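Local coordinates for protein superoxide dismutase (Clostridium difficile, PDB 3TJT) that probably protects the cell from superoxide radicals by converting them to hydrogen peroxide and oxygen at an iron centre, at residues 16-21 and 92-97; 100-105 and 196-201; 120-125 and 183-188. All blocks are in the same frame, centred on the assembly; numbering follows the deposited sequence.

Contact 1: residues 16-21 and 92-97; sequences DALEPY and MTPEKT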
ATOM      1  N   ASP A  16      13.074 -20.688  -5.415  1.00 20.65           N
ATOM      2  CA  ASP A  16      12.406 -20.869  -6.700  1.00 19.51           C
ATOM      3  C   ASP A  16      11.329 -21.965  -6.673  1.00 19.49           C
ATOM      4  O   ASP A  16      10.800 -22.359  -7.713  1.00 19.60           O
ATOM      5  CB  ASP A  16      13.435 -21.145  -7.817  1.00 24.09           C
ATOM      6  CG  ASP A  16      14.166 -22.474  -7.635  1.00 32.28           C
ATOM      7  OD1 ASP A  16      13.958 -23.149  -6.606  1.00 26.10           O
ATOM      8  OD2 ASP A  16      14.953 -22.848  -8.532  1.00 29.97           O
ATOM      9  N   ALA A  17      10.992 -22.445  -5.479  1.00 22.31           N
ATOM     10  CA  ALA A  17      10.092 -23.592  -5.349  1.00 22.23           C
ATOM     11  C   ALA A  17       8.656 -23.287  -5.771  1.00 24.01           C
ATOM     12  O   ALA A  17       7.898 -24.194  -6.122  1.00 21.01           O
ATOM     13  CB  ALA A  17      10.127 -24.141  -3.914  1.00 19.98           C
ATOM     14  N   LEU A  18       8.286 -22.006  -5.757  1.00 19.18           N
ATOM     15  CA  LEU A  18       6.921 -21.612  -6.076  1.00 18.28           C
ATOM     16  C   LEU A  18       6.751 -21.108  -7.514  1.00 19.69           C
ATOM     17  O   LEU A  18       5.673 -20.654  -7.899  1.00 18.81           O
ATOM     18  CB  LEU A  18       6.439 -20.545  -5.076  1.00 19.17           C
ATOM     19  CG  LEU A  18       6.586 -20.943  -3.606  1.00 19.28           C
ATOM     20  CD1 LEU A  18       5.976 -19.856  -2.695  1.00 19.24           C
ATOM     21  CD2 LEU A  18       5.930 -22.310  -3.336  1.00 19.52           C
ATOM     22  N   GLU A  19       7.810 -21.199  -8.310  1.00 20.93           N
ATOM     23  CA  GLU A  19       7.705 -20.926  -9.741  1.00 21.80           C
ATOM     24  C   GLU A  19       6.803 -21.976 -10.403  1.00 24.54           C
ATOM     25  O   GLU A  19       6.814 -23.140 -10.011  1.00 25.21           O
ATOM     26  CB  GLU A  19       9.100 -20.943 -10.381  1.00 22.29           C
ATOM     27  CG  GLU A  19      10.109 -20.000  -9.721  1.00 24.79           C
ATOM     28  CD  GLU A  19      10.391 -18.778 -10.566  1.00 32.00           C
ATOM     29  OE1 GLU A  19       9.520 -18.445 -11.397  1.00 40.40           O
ATOM     30  OE2 GLU A  19      11.465 -18.146 -10.404  1.00 28.32           O
ATOM     31  N   PRO A  20       6.040 -21.581 -11.430  1.00 21.77           N
ATOM     32  CA  PRO A  20       6.053 -20.249 -12.041  1.00 24.98           C
ATOM     33  C   PRO A  20       4.966 -19.348 -11.477  1.00 24.74           C
ATOM     34  O   PRO A  20       4.592 -18.391 -12.138  1.00 28.36           O
ATOM     35  CB  PRO A  20       5.711 -20.564 -13.491  1.00 27.44           C
ATOM     36  CG  PRO A  20       4.713 -21.668 -13.352  1.00 25.43           C
ATOM     37  CD  PRO A  20       5.206 -22.516 -12.206  1.00 26.91           C
ATOM     38  N   TYR A  21       4.458 -19.648 -10.287  1.00 21.87           N
ATOM     39  CA  TYR A  21       3.359 -18.860  -9.734  1.00 19.88           C
ATOM     40  C   TYR A  21       3.839 -17.605  -9.017  1.00 19.55           C
ATOM     41  O   TYR A  21       3.195 -16.549  -9.082  1.00 21.27           O
ATOM     42  CB  TYR A  21       2.519 -19.732  -8.803  1.00 19.95           C
ATOM     43  CG  TYR A  21       2.140 -21.038  -9.461  1.00 20.80           C
ATOM     44  CD1 TYR A  21       1.254 -21.058 -10.527  1.00 24.59           C
ATOM     45  CD2 TYR A  21       2.693 -22.239  -9.036  1.00 24.30           C
ATOM     46  CE1 TYR A  21       0.908 -22.242 -11.142  1.00 28.72           C
ATOM     47  CE2 TYR A  21       2.355 -23.433  -9.649  1.00 26.32           C
ATOM     48  CZ  TYR A  21       1.461 -23.424 -10.699  1.00 29.76           C
ATOM     49  OH  TYR A  21       1.114 -24.604 -11.319  1.00 34.04           O
ATOM     50  N   MET A  92       2.256 -21.480   2.141  1.00 18.37           N
ATOM     51  CA  MET A  92       2.501 -21.857   0.755  1.00 17.00           C
ATOM     52  C   MET A  92       3.422 -23.071   0.699  1.00 16.28           C
ATOM     53  O   MET A  92       4.181 -23.325   1.635  1.00 17.50           O
ATOM     54  CB  MET A  92       3.116 -20.688  -0.022  1.00 16.94           C
ATOM     55  CG  MET A  92       2.197 -19.445  -0.067  1.00 17.60           C
ATOM     56  SD  MET A  92       2.852 -18.161  -1.152  1.00 17.61           S
ATOM     57  CE  MET A  92       4.223 -17.550  -0.194  1.00 18.33           C
ATOM     58  N   THR A  93       3.359 -23.810  -0.405  1.00 17.69           N
ATOM     59  CA  THR A  93       4.212 -24.989  -0.562  1.00 17.76           C
ATOM     60  C   THR A  93       4.317 -25.395  -2.032  1.00 16.89           C
ATOM     61  O   THR A  93       3.372 -25.213  -2.799  1.00 18.29           O
ATOM     62  CB  THR A  93       3.644 -26.197   0.239  1.00 20.38           C
ATOM     63  OG1 THR A  93       4.500 -27.342   0.070  1.00 19.83           O
ATOM     64  CG2 THR A  93       2.246 -26.538  -0.239  1.00 18.05           C
ATOM     65  N   PRO A  94       5.468 -25.961  -2.424  1.00 17.16           N
ATOM     66  CA  PRO A  94       5.595 -26.544  -3.766  1.00 20.28           C
ATOM     67  C   PRO A  94       4.909 -27.909  -3.879  1.00 23.35           C
ATOM     68  O   PRO A  94       4.714 -28.402  -4.990  1.00 21.53           O
ATOM     69  CB  PRO A  94       7.108 -26.700  -3.932  1.00 21.61           C
ATOM     70  CG  PRO A  94       7.612 -26.881  -2.548  1.00 23.70           C
ATOM     71  CD  PRO A  94       6.741 -25.996  -1.683  1.00 20.56           C
ATOM     72  N   GLU A  95       4.551 -28.510  -2.749  1.00 20.60           N
ATOM     73  CA  GLU A  95       3.850 -29.799  -2.765  1.00 21.83           C
ATOM     74  C   GLU A  95       2.386 -29.649  -3.168  1.00 24.78           C
ATOM     75  O   GLU A  95       1.777 -28.600  -2.959  1.00 23.54           O
ATOM     76  CB  GLU A  95       3.950 -30.475  -1.395  1.00 23.26           C
ATOM     77  CG  GLU A  95       5.377 -30.577  -0.857  1.00 24.41           C
ATOM     78  CD  GLU A  95       6.350 -31.222  -1.843  1.00 30.98           C
ATOM     79  OE1 GLU A  95       5.958 -32.179  -2.546  1.00 32.11           O
ATOM     80  OE2 GLU A  95       7.516 -30.775  -1.913  1.00 31.55           O
ATOM     81  N   LYS A  96       1.809 -30.695  -3.751  1.00 19.22           N
ATOM     82  CA  LYS A  96       0.393 -30.666  -4.088  1.00 18.79           C
ATOM     83  C   LYS A  96      -0.448 -31.015  -2.861  1.00 21.92           C
ATOM     84  O   LYS A  96      -0.206 -32.033  -2.208  1.00 22.07           O
ATOM     85  CB  LYS A  96       0.081 -31.613  -5.267  1.00 20.74           C
ATOM     86  CG  LYS A  96       0.795 -31.223  -6.564  1.00 22.89           C
ATOM     87  CD  LYS A  96       0.309 -32.037  -7.750  1.00 26.53           C
ATOM     88  CE  LYS A  96      -0.889 -31.400  -8.446  1.00 29.96           C
ATOM     89  NZ  LYS A  96      -0.508 -30.182  -9.227  1.00 33.01           N
ATOM     90  N   THR A  97      -1.417 -30.160  -2.536  1.00 22.84           N
ATOM     91  CA  THR A  97      -2.272 -30.377  -1.372  1.00 19.87           C
ATOM     92  C   THR A  97      -3.713 -30.021  -1.714  1.00 19.70           C
ATOM     93  O   THR A  97      -3.952 -29.228  -2.616  1.00 19.82           O
ATOM     94  CB  THR A  97      -1.845 -29.488  -0.178  1.00 21.41           C
ATOM     95  OG1 THR A  97      -2.143 -28.116  -0.478  1.00 22.52           O
ATOM     96  CG2 THR A  97      -0.368 -29.644   0.121  1.00 21.11           C
TER
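Leu18 and Met92 both start out with CG beside the backbone N and anti to the carbonyl carbon (chi1 -53° and -61°), and the two side chains then cross at about a right angle. Met92 bends at chi3 (-73°), so that the atoms beyond CG fold round one methyl of the leucine. Leu18 CD1 rests against this curve, 3.8 Å from Met92 CE and 3.9 Å from Met92 SD, with the CB of Met92 scarcely farther. The other branch works on the backbone: Leu18 CD2 lies 3.7 Å from Thr93 C and also meets the nitrogen of Pro94, so one methyl packs on the Met92 side chain and the other on the backbone at the start of the following turn. Ala17 extends the apolar seam outward, its CB 4.0 Å from Pro94 CB, while Ala17 O sits 3.4 Å from that same Pro94 CB. No hydrogen bond crosses between the segments. In the iron/manganese superoxide dismutase fold, this joins the loop leading into helix 24-46 of the N-terminal alpha-hairpin domain to the connection running from helix 72-90 toward the C-terminal domain. Each side has its own turn. Asp16 to Glu19 form a type I beta turn that places Ala17 and Leu18, the two residues that make the contact, at its central positions. In 92-97, Thr93 OG1 accepts a 3.1 Å hydrogen bond from Glu95 N, an ST turn spanning Pro94. Leu18 also leans on Met27 of helix 24-46, and Met92 on Ile22 and Trp188. The side chain of Met92 lies about 6 Å from that of the iron ligand His30 and about 9 Å from the iron(III) ion.

Contact 2: residues 100-105 and 196-201; sequences SESLKE and GALENY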
ATOM      1  N   SER A 100      -8.954 -31.070   3.313  1.00 21.20           N
ATOM      2  CA  SER A 100      -9.384 -32.356   3.858  1.00 22.27           C
ATOM      3  C   SER A 100      -9.913 -32.230   5.282  1.00 26.79           C
ATOM      4  O   SER A 100      -9.809 -31.172   5.905  1.00 22.39           O
ATOM      5  CB  SER A 100      -8.236 -33.368   3.809  1.00 19.38           C
ATOM      6  OG  SER A 100      -7.200 -33.046   4.715  1.00 22.78           O
ATOM      7  N   GLU A 101     -10.497 -33.318   5.778  1.00 23.86           N
ATOM      8  CA  GLU A 101     -10.913 -33.422   7.173  1.00 25.50           C
ATOM      9  C   GLU A 101     -11.822 -32.269   7.594  1.00 22.75           C
ATOM     10  O   GLU A 101     -12.671 -31.837   6.819  1.00 23.80           O
ATOM     11  CB  GLU A 101      -9.695 -33.565   8.100  1.00 27.08           C
ATOM     12  CG  GLU A 101      -8.835 -34.796   7.781  1.00 30.66           C
ATOM     13  CD  GLU A 101      -7.663 -34.992   8.743  1.00 38.27           C
ATOM     14  OE1 GLU A 101      -7.764 -34.579   9.918  1.00 38.94           O
ATOM     15  OE2 GLU A 101      -6.636 -35.576   8.327  1.00 36.27           O
ATOM     16  N   SER A 102     -11.663 -31.792   8.824  1.00 24.35           N
ATOM     17  CA  SER A 102     -12.609 -30.823   9.367  1.00 28.77           C
ATOM     18  C   SER A 102     -12.602 -29.483   8.628  1.00 25.96           C
ATOM     19  O   SER A 102     -13.613 -28.798   8.593  1.00 23.87           O
ATOM     20  CB  SER A 102     -12.385 -30.609  10.868  1.00 27.31           C
ATOM     21  OG  SER A 102     -11.087 -30.108  11.135  1.00 25.99           O
ATOM     22  N   LEU A 103     -11.466 -29.109   8.043  1.00 23.64           N
ATOM     23  CA  LEU A 103     -11.409 -27.841   7.314  1.00 22.57           C
ATOM     24  C   LEU A 103     -12.211 -27.940   6.025  1.00 22.07           C
ATOM     25  O   LEU A 103     -12.970 -27.033   5.684  1.00 21.72           O
ATOM     26  CB  LEU A 103      -9.959 -27.421   7.044  1.00 21.65           C
ATOM     27  CG  LEU A 103      -9.781 -26.117   6.251  1.00 22.16           C
ATOM     28  CD1 LEU A 103     -10.506 -24.961   6.933  1.00 23.23           C
ATOM     29  CD2 LEU A 103      -8.302 -25.804   6.086  1.00 21.71           C
ATOM     30  N   LYS A 104     -12.055 -29.053   5.310  1.00 22.39           N
ATOM     31  CA  LYS A 104     -12.837 -29.296   4.107  1.00 23.20           C
ATOM     32  C   LYS A 104     -14.332 -29.218   4.415  1.00 26.00           C
ATOM     33  O   LYS A 104     -15.106 -28.592   3.689  1.00 24.22           O
ATOM     34  CB  LYS A 104     -12.497 -30.674   3.521  1.00 22.88           C
ATOM     35  CG  LYS A 104     -13.316 -31.060   2.291  1.00 26.86           C
ATOM     36  CD  LYS A 104     -12.941 -32.470   1.823  1.00 27.28           C
ATOM     37  CE  LYS A 104     -13.806 -32.941   0.668  1.00 32.82           C
ATOM     38  NZ  LYS A 104     -13.509 -32.213  -0.597  1.00 36.40           N
ATOM     39  N   GLU A 105     -14.738 -29.862   5.505  1.00 26.57           N
ATOM     40  CA  GLU A 105     -16.146 -29.871   5.878  1.00 26.66           C
ATOM     41  C   GLU A 105     -16.646 -28.488   6.282  1.00 23.10           C
ATOM     42  O   GLU A 105     -17.758 -28.090   5.921  1.00 24.31           O
ATOM     43  CB  GLU A 105     -16.384 -30.876   7.003  1.00 29.72           C
ATOM     44  CG  GLU A 105     -16.103 -32.307   6.572  1.00 37.01           C
ATOM     45  CD  GLU A 105     -16.137 -33.291   7.727  1.00 50.60           C
ATOM     46  OE1 GLU A 105     -16.720 -32.955   8.782  1.00 52.47           O
ATOM     47  OE2 GLU A 105     -15.580 -34.401   7.574  1.00 49.74           O
ATOM     48  N   GLY A 196      -1.205 -27.339   5.878  1.00 21.54           N
ATOM     49  CA  GLY A 196      -0.872 -26.331   6.872  1.00 21.29           C
ATOM     50  C   GLY A 196      -2.130 -25.611   7.334  1.00 19.61           C
ATOM     51  O   GLY A 196      -2.302 -25.343   8.529  1.00 20.87           O
ATOM     52  N   ALA A 197      -3.017 -25.307   6.390  1.00 18.44           N
ATOM     53  CA  ALA A 197      -4.289 -24.674   6.717  1.00 19.96           C
ATOM     54  C   ALA A 197      -5.093 -25.553   7.679  1.00 23.64           C
ATOM     55  O   ALA A 197      -5.686 -25.058   8.641  1.00 20.44           O
ATOM     56  CB  ALA A 197      -5.090 -24.393   5.462  1.00 20.31           C
ATOM     57  N   LEU A 198      -5.109 -26.856   7.415  1.00 19.66           N
ATOM     58  CA  LEU A 198      -5.809 -27.795   8.292  1.00 22.06           C
ATOM     59  C   LEU A 198      -5.227 -27.760   9.702  1.00 22.10           C
ATOM     60  O   LEU A 198      -5.968 -27.774  10.690  1.00 25.09           O
ATOM     61  CB  LEU A 198      -5.736 -29.219   7.724  1.00 21.48           C
ATOM     62  CG  LEU A 198      -6.356 -30.324   8.593  1.00 23.97           C
ATOM     63  CD1 LEU A 198      -7.833 -30.077   8.812  1.00 24.03           C
ATOM     64  CD2 LEU A 198      -6.142 -31.678   7.938  1.00 24.27           C
ATOM     65  N   GLU A 199      -3.903 -27.709   9.806  1.00 21.35           N
ATOM     66  CA  GLU A 199      -3.263 -27.640  11.113  1.00 26.00           C
ATOM     67  C   GLU A 199      -3.621 -26.342  11.827  1.00 26.52           C
ATOM     68  O   GLU A 199      -3.855 -26.332  13.033  1.00 25.05           O
ATOM     69  CB  GLU A 199      -1.747 -27.810  11.015  1.00 26.21           C
ATOM     70  CG  GLU A 199      -1.318 -29.228  10.637  1.00 30.64           C
ATOM     71  CD  GLU A 199      -2.019 -30.308  11.465  1.00 44.84           C
ATOM     72  OE1 GLU A 199      -1.792 -30.371  12.697  1.00 46.60           O
ATOM     73  OE2 GLU A 199      -2.793 -31.106  10.882  1.00 48.14           O
ATOM     74  N   ASN A 200      -3.667 -25.246  11.077  1.00 21.64           N
ATOM     75  CA  ASN A 200      -4.117 -23.981  11.640  1.00 21.63           C
ATOM     76  C   ASN A 200      -5.531 -24.080  12.206  1.00 23.10           C
ATOM     77  O   ASN A 200      -5.830 -23.524  13.266  1.00 26.48           O
ATOM     78  CB  ASN A 200      -4.062 -22.870  10.581  1.00 20.24           C
ATOM     79  CG  ASN A 200      -2.639 -22.492  10.207  1.00 21.67           C
ATOM     80  OD1 ASN A 200      -1.692 -22.801  10.928  1.00 22.00           O
ATOM     81  ND2 ASN A 200      -2.484 -21.808   9.074  1.00 18.99           N
ATOM     82  N   TYR A 201      -6.403 -24.782  11.495  1.00 20.47           N
ATOM     83  CA  TYR A 201      -7.788 -24.921  11.918  1.00 23.60           C
ATOM     84  C   TYR A 201      -7.892 -25.848  13.126  1.00 28.13           C
ATOM     85  O   TYR A 201      -8.670 -25.593  14.046  1.00 28.05           O
ATOM     86  CB  TYR A 201      -8.649 -25.443  10.768  1.00 24.25           C
ATOM     87  CG  TYR A 201     -10.134 -25.410  11.037  1.00 25.05           C
ATOM     88  CD1 TYR A 201     -10.801 -24.205  11.194  1.00 22.57           C
ATOM     89  CD2 TYR A 201     -10.871 -26.587  11.135  1.00 27.72           C
ATOM     90  CE1 TYR A 201     -12.155 -24.163  11.431  1.00 24.91           C
ATOM     91  CE2 TYR A 201     -12.233 -26.556  11.374  1.00 26.69           C
ATOM     92  CZ  TYR A 201     -12.867 -25.344  11.526  1.00 26.39           C
ATOM     93  OH  TYR A 201     -14.218 -25.300  11.764  1.00 26.44           O
TER
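Leu198 pushes its forked end into a hollow lined by Ser100, Glu101 and Leu103, where helix 101-111 begins, and Leu103 projects in turn against helix 194-202. The two short helical segments stand at 90°, with their axes 8.8 Å apart at closest approach, so the meeting is a compact cross rather than a long seam. Leu198 holds CG anti to its backbone N (chi1 176°), which carries both methyls away from its own helix. One of them, Leu198 CD1, lodges 3.8 Å from Leu103 CB and close to the carbonyl oxygen of Ser100. The other branch fills the outer part of the hollow, Leu198 CD2 lying 3.7 Å from Ser100 OG and equally near the carboxylate carbon of Glu101. That glutamate crosses the leucine at about a right angle, laying its extended chain over the methyl, while its OE1 is held in a salt bridge by Lys202. Leu103, the bump from the other side, dips between Ala197 and Tyr201. Its CD2 presses on the helix surface, 3.6 Å from Ala197 CB, and its CD1 lies over one face of the phenol, toward the rim, 4.1 Å from Tyr201 CG. Ser102 closes the edge of that ring, with Ser102 OG in the ring plane and 3.5 Å from Tyr201 CD2. The far end of the ring is tied by a hydrogen bond from Tyr201 OH to Gly142 O. Leu103, Ala197 and Tyr201 all rest on Ile163 as well. Such packing of the first and last helices of the C-terminal domain beside a three-stranded antiparallel sheet belongs to the alpha/beta architecture of iron/manganese superoxide dismutases.

Contact 3: residues 120-125 and 183-188; sequences EFQKSA and EYIDNW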
ATOM      1  N   GLU A 120     -15.309 -15.913  -3.353  1.00 23.03           N
ATOM      2  CA  GLU A 120     -15.403 -14.849  -2.354  1.00 23.69           C
ATOM      3  C   GLU A 120     -14.026 -14.388  -1.902  1.00 22.48           C
ATOM      4  O   GLU A 120     -13.780 -13.191  -1.752  1.00 21.86           O
ATOM      5  CB  GLU A 120     -16.244 -15.275  -1.141  1.00 23.98           C
ATOM      6  CG  GLU A 120     -16.422 -14.157  -0.105  1.00 24.34           C
ATOM      7  CD  GLU A 120     -17.276 -14.569   1.095  1.00 32.70           C
ATOM      8  OE1 GLU A 120     -17.978 -15.605   1.017  1.00 29.68           O
ATOM      9  OE2 GLU A 120     -17.237 -13.855   2.121  1.00 30.50           O
ATOM     10  N   PHE A 121     -13.120 -15.332  -1.685  1.00 19.24           N
ATOM     11  CA  PHE A 121     -11.768 -14.977  -1.275  1.00 19.86           C
ATOM     12  C   PHE A 121     -11.092 -14.144  -2.365  1.00 23.04           C
ATOM     13  O   PHE A 121     -10.461 -13.111  -2.085  1.00 20.05           O
ATOM     14  CB  PHE A 121     -10.945 -16.232  -0.974  1.00 18.87           C
ATOM     15  CG  PHE A 121      -9.604 -15.941  -0.371  1.00 18.28           C
ATOM     16  CD1 PHE A 121      -9.434 -15.946   1.003  1.00 19.10           C
ATOM     17  CD2 PHE A 121      -8.515 -15.648  -1.180  1.00 18.19           C
ATOM     18  CE1 PHE A 121      -8.201 -15.670   1.564  1.00 18.76           C
ATOM     19  CE2 PHE A 121      -7.275 -15.372  -0.635  1.00 17.48           C
ATOM     20  CZ  PHE A 121      -7.115 -15.377   0.741  1.00 17.67           C
ATOM     21  N   GLN A 122     -11.220 -14.592  -3.610  1.00 19.60           N
ATOM     22  CA  GLN A 122     -10.574 -13.892  -4.717  1.00 22.61           C
ATOM     23  C   GLN A 122     -11.084 -12.461  -4.858  1.00 21.36           C
ATOM     24  O   GLN A 122     -10.300 -11.544  -5.075  1.00 21.09           O
ATOM     25  CB  GLN A 122     -10.728 -14.659  -6.027  1.00 25.63           C
ATOM     26  CG  GLN A 122      -9.975 -15.975  -6.027  1.00 26.79           C
ATOM     27  CD  GLN A 122      -9.607 -16.432  -7.430  1.00 37.89           C
ATOM     28  OE1 GLN A 122      -9.529 -17.626  -7.706  1.00 40.48           O
ATOM     29  NE2 GLN A 122      -9.366 -15.476  -8.318  1.00 40.42           N
ATOM     30  N   LYS A 123     -12.390 -12.273  -4.718  1.00 21.15           N
ATOM     31  CA  LYS A 123     -12.965 -10.931  -4.799  1.00 22.14           C
ATOM     32  C   LYS A 123     -12.513 -10.038  -3.645  1.00 22.69           C
ATOM     33  O   LYS A 123     -12.213  -8.854  -3.842  1.00 20.67           O
ATOM     34  CB  LYS A 123     -14.492 -10.989  -4.840  1.00 26.24           C
ATOM     35  CG  LYS A 123     -15.124  -9.632  -5.119  1.00 29.70           C
ATOM     36  CD  LYS A 123     -16.628  -9.742  -5.264  1.00 35.39           C
ATOM     37  CE  LYS A 123     -17.197  -8.525  -5.989  1.00 45.14           C
ATOM     38  NZ  LYS A 123     -16.867  -7.241  -5.307  1.00 43.55           N
ATOM     39  N   SER A 124     -12.475 -10.594  -2.439  1.00 20.98           N
ATOM     40  CA  SER A 124     -12.016  -9.819  -1.288  1.00 20.56           C
ATOM     41  C   SER A 124     -10.566  -9.392  -1.465  1.00 20.33           C
ATOM     42  O   SER A 124     -10.212  -8.248  -1.170  1.00 19.90           O
ATOM     43  CB  SER A 124     -12.191 -10.596   0.023  1.00 24.02           C
ATOM     44  OG  SER A 124     -13.572 -10.770   0.319  1.00 27.26           O
ATOM     45  N   ALA A 125      -9.735 -10.311  -1.952  1.00 19.25           N
ATOM     46  CA  ALA A 125      -8.328 -10.011  -2.209  1.00 18.70           C
ATOM     47  C   ALA A 125      -8.181  -8.932  -3.288  1.00 17.14           C
ATOM     48  O   ALA A 125      -7.332  -8.033  -3.184  1.00 19.29           O
ATOM     49  CB  ALA A 125      -7.587 -11.285  -2.633  1.00 17.43           C
ATOM     50  N   GLU A 183      -4.428 -11.803 -11.631  1.00 21.44           N
ATOM     51  CA  GLU A 183      -3.685 -12.973 -12.094  1.00 19.40           C
ATOM     52  C   GLU A 183      -2.843 -13.568 -10.977  1.00 19.32           C
ATOM     53  O   GLU A 183      -2.699 -14.786 -10.875  1.00 20.36           O
ATOM     54  CB  GLU A 183      -2.793 -12.616 -13.286  1.00 22.19           C
ATOM     55  CG  GLU A 183      -3.585 -12.229 -14.527  1.00 28.19           C
ATOM     56  CD  GLU A 183      -2.707 -11.730 -15.663  1.00 29.35           C
ATOM     57  OE1 GLU A 183      -1.473 -11.713 -15.503  1.00 28.34           O
ATOM     58  OE2 GLU A 183      -3.260 -11.345 -16.715  1.00 34.01           O
ATOM     59  N   TYR A 184      -2.277 -12.699 -10.149  1.00 17.25           N
ATOM     60  CA  TYR A 184      -1.525 -13.125  -8.975  1.00 16.59           C
ATOM     61  C   TYR A 184      -2.422 -13.918  -8.029  1.00 19.75           C
ATOM     62  O   TYR A 184      -2.048 -14.991  -7.551  1.00 18.71           O
ATOM     63  CB  TYR A 184      -0.970 -11.895  -8.262  1.00 17.73           C
ATOM     64  CG  TYR A 184      -0.454 -12.104  -6.848  1.00 17.07           C
ATOM     65  CD1 TYR A 184       0.635 -12.930  -6.585  1.00 16.94           C
ATOM     66  CD2 TYR A 184      -1.030 -11.420  -5.781  1.00 15.75           C
ATOM     67  CE1 TYR A 184       1.128 -13.085  -5.277  1.00 18.19           C
ATOM     68  CE2 TYR A 184      -0.561 -11.564  -4.492  1.00 15.95           C
ATOM     69  CZ  TYR A 184       0.516 -12.394  -4.239  1.00 17.19           C
ATOM     70  OH  TYR A 184       0.973 -12.507  -2.949  1.00 16.43           O
ATOM     71  N   ILE A 185      -3.608 -13.384  -7.764  1.00 18.09           N
ATOM     72  CA  ILE A 185      -4.540 -14.036  -6.844  1.00 17.41           C
ATOM     73  C   ILE A 185      -4.933 -15.417  -7.359  1.00 21.37           C
ATOM     74  O   ILE A 185      -4.876 -16.410  -6.631  1.00 21.74           O
ATOM     75  CB  ILE A 185      -5.798 -13.177  -6.622  1.00 19.54           C
ATOM     76  CG1 ILE A 185      -5.409 -11.864  -5.931  1.00 19.85           C
ATOM     77  CG2 ILE A 185      -6.830 -13.949  -5.804  1.00 22.01           C
ATOM     78  CD1 ILE A 185      -6.466 -10.765  -6.042  1.00 19.84           C
ATOM     79  N   ASP A 186      -5.313 -15.486  -8.626  1.00 20.16           N
ATOM     80  CA  ASP A 186      -5.710 -16.765  -9.203  1.00 24.54           C
ATOM     81  C   ASP A 186      -4.571 -17.789  -9.163  1.00 22.56           C
ATOM     82  O   ASP A 186      -4.781 -18.946  -8.793  1.00 24.23           O
ATOM     83  CB  ASP A 186      -6.207 -16.585 -10.635  1.00 28.10           C
ATOM     84  CG  ASP A 186      -6.954 -17.805 -11.142  1.00 37.65           C
ATOM     85  OD1 ASP A 186      -7.909 -18.257 -10.464  1.00 36.36           O
ATOM     86  OD2 ASP A 186      -6.584 -18.314 -12.214  1.00 40.50           O
ATOM     87  N   ASN A 187      -3.367 -17.364  -9.521  1.00 20.10           N
ATOM     88  CA  ASN A 187      -2.223 -18.270  -9.524  1.00 19.10           C
ATOM     89  C   ASN A 187      -1.828 -18.746  -8.136  1.00 22.86           C
ATOM     90  O   ASN A 187      -1.307 -19.846  -7.975  1.00 20.07           O
ATOM     91  CB  ASN A 187      -1.026 -17.631 -10.220  1.00 22.02           C
ATOM     92  CG  ASN A 187      -1.013 -17.909 -11.705  1.00 32.06           C
ATOM     93  OD1 ASN A 187      -1.735 -18.784 -12.184  1.00 37.57           O
ATOM     94  ND2 ASN A 187      -0.201 -17.169 -12.442  1.00 34.01           N
ATOM     95  N   TRP A 188      -2.080 -17.913  -7.131  1.00 19.49           N
ATOM     96  CA  TRP A 188      -1.656 -18.230  -5.776  1.00 20.40           C
ATOM     97  C   TRP A 188      -2.323 -19.499  -5.240  1.00 17.60           C
ATOM     98  O   TRP A 188      -1.745 -20.213  -4.419  1.00 18.93           O
ATOM     99  CB  TRP A 188      -1.932 -17.040  -4.858  1.00 18.29           C
ATOM    100  CG  TRP A 188      -1.567 -17.256  -3.429  1.00 17.07           C
ATOM    101  CD1 TRP A 188      -0.316 -17.274  -2.893  1.00 16.28           C
ATOM    102  CD2 TRP A 188      -2.477 -17.443  -2.335  1.00 17.50           C
ATOM    103  NE1 TRP A 188      -0.388 -17.470  -1.533  1.00 17.26           N
ATOM    104  CE2 TRP A 188      -1.704 -17.581  -1.169  1.00 17.60           C
ATOM    105  CE3 TRP A 188      -3.870 -17.501  -2.235  1.00 19.20           C
ATOM    106  CZ2 TRP A 188      -2.274 -17.771   0.088  1.00 16.78           C
ATOM    107  CZ3 TRP A 188      -4.437 -17.697  -0.982  1.00 20.79           C
ATOM    108  CH2 TRP A 188      -3.639 -17.834   0.160  1.00 18.26           C
TER
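Phe121 and Trp188 turn their rings almost parallel where helices 114-127 and 181-188 pack together, in the alpha/beta C-terminal domain of the iron/manganese superoxide dismutase fold. The two helical segments run roughly antiparallel, at 146°, with axes 10.0 Å apart. Although the planes of the phenyl and the six-membered indole ring differ by only 13°, they are slid so far apart, with centroids 5.8 Å from each other, that the rings barely overlap. The nearest approach is Phe121 CE2 to Trp188 CZ3, 3.7 Å. The side chains as a whole cross at about a right angle. Leu166 of the central sheet touches both aromatics and Ile185, so all three share a floor. The side chain of Trp188 is about 7 Å from that of the iron ligand Asp167.

Ile185 splits its branches between two partners. Its CG2, anti to the backbone N, is directed at the glutamine, 3.7 Å from Gln122 CG; the two side chains slide past each other in opposite directions. Farther out, at the exposed end of the contact, the side chains of Gln122 and Asp186 cross obliquely, amide and carboxylate planes 42° apart. The longer branch of Ile185, whose CG1 is anti to the carbonyl carbon, goes the other way, toward Ala125. That residue has little bulk, which lets the isoleucine chain lie against the helix itself. Ala125 CB approaches Ile185 CG1 to 4.0 Å, and at the end of the branch Ile185 CD1 settles 3.6 Å from Ala125 CB and 3.7 Å from the carbonyl carbon Ala125 C.

In the fold
From the N terminus, contact 1 closes first: it returns the chain, after the long helices 24-46 and 72-90, to the loop that precedes them. Contact 2 opens almost at once, since residues 92-97 and 100-105 adjoin in sequence, and closes only near the C terminus, bringing together helices 101-111 and 194-202. Contact 3 is nested inside that loop; between its segments run the three strands of the sheet. Contacts 2 and 3 do not touch, about 9 Å separating their nearest atoms. Contacts 1 and 3 do, with Met92 SD packed 3.3 Å from Trp188 NE1, linking the interdomain connection to the C-terminal domain near the iron site.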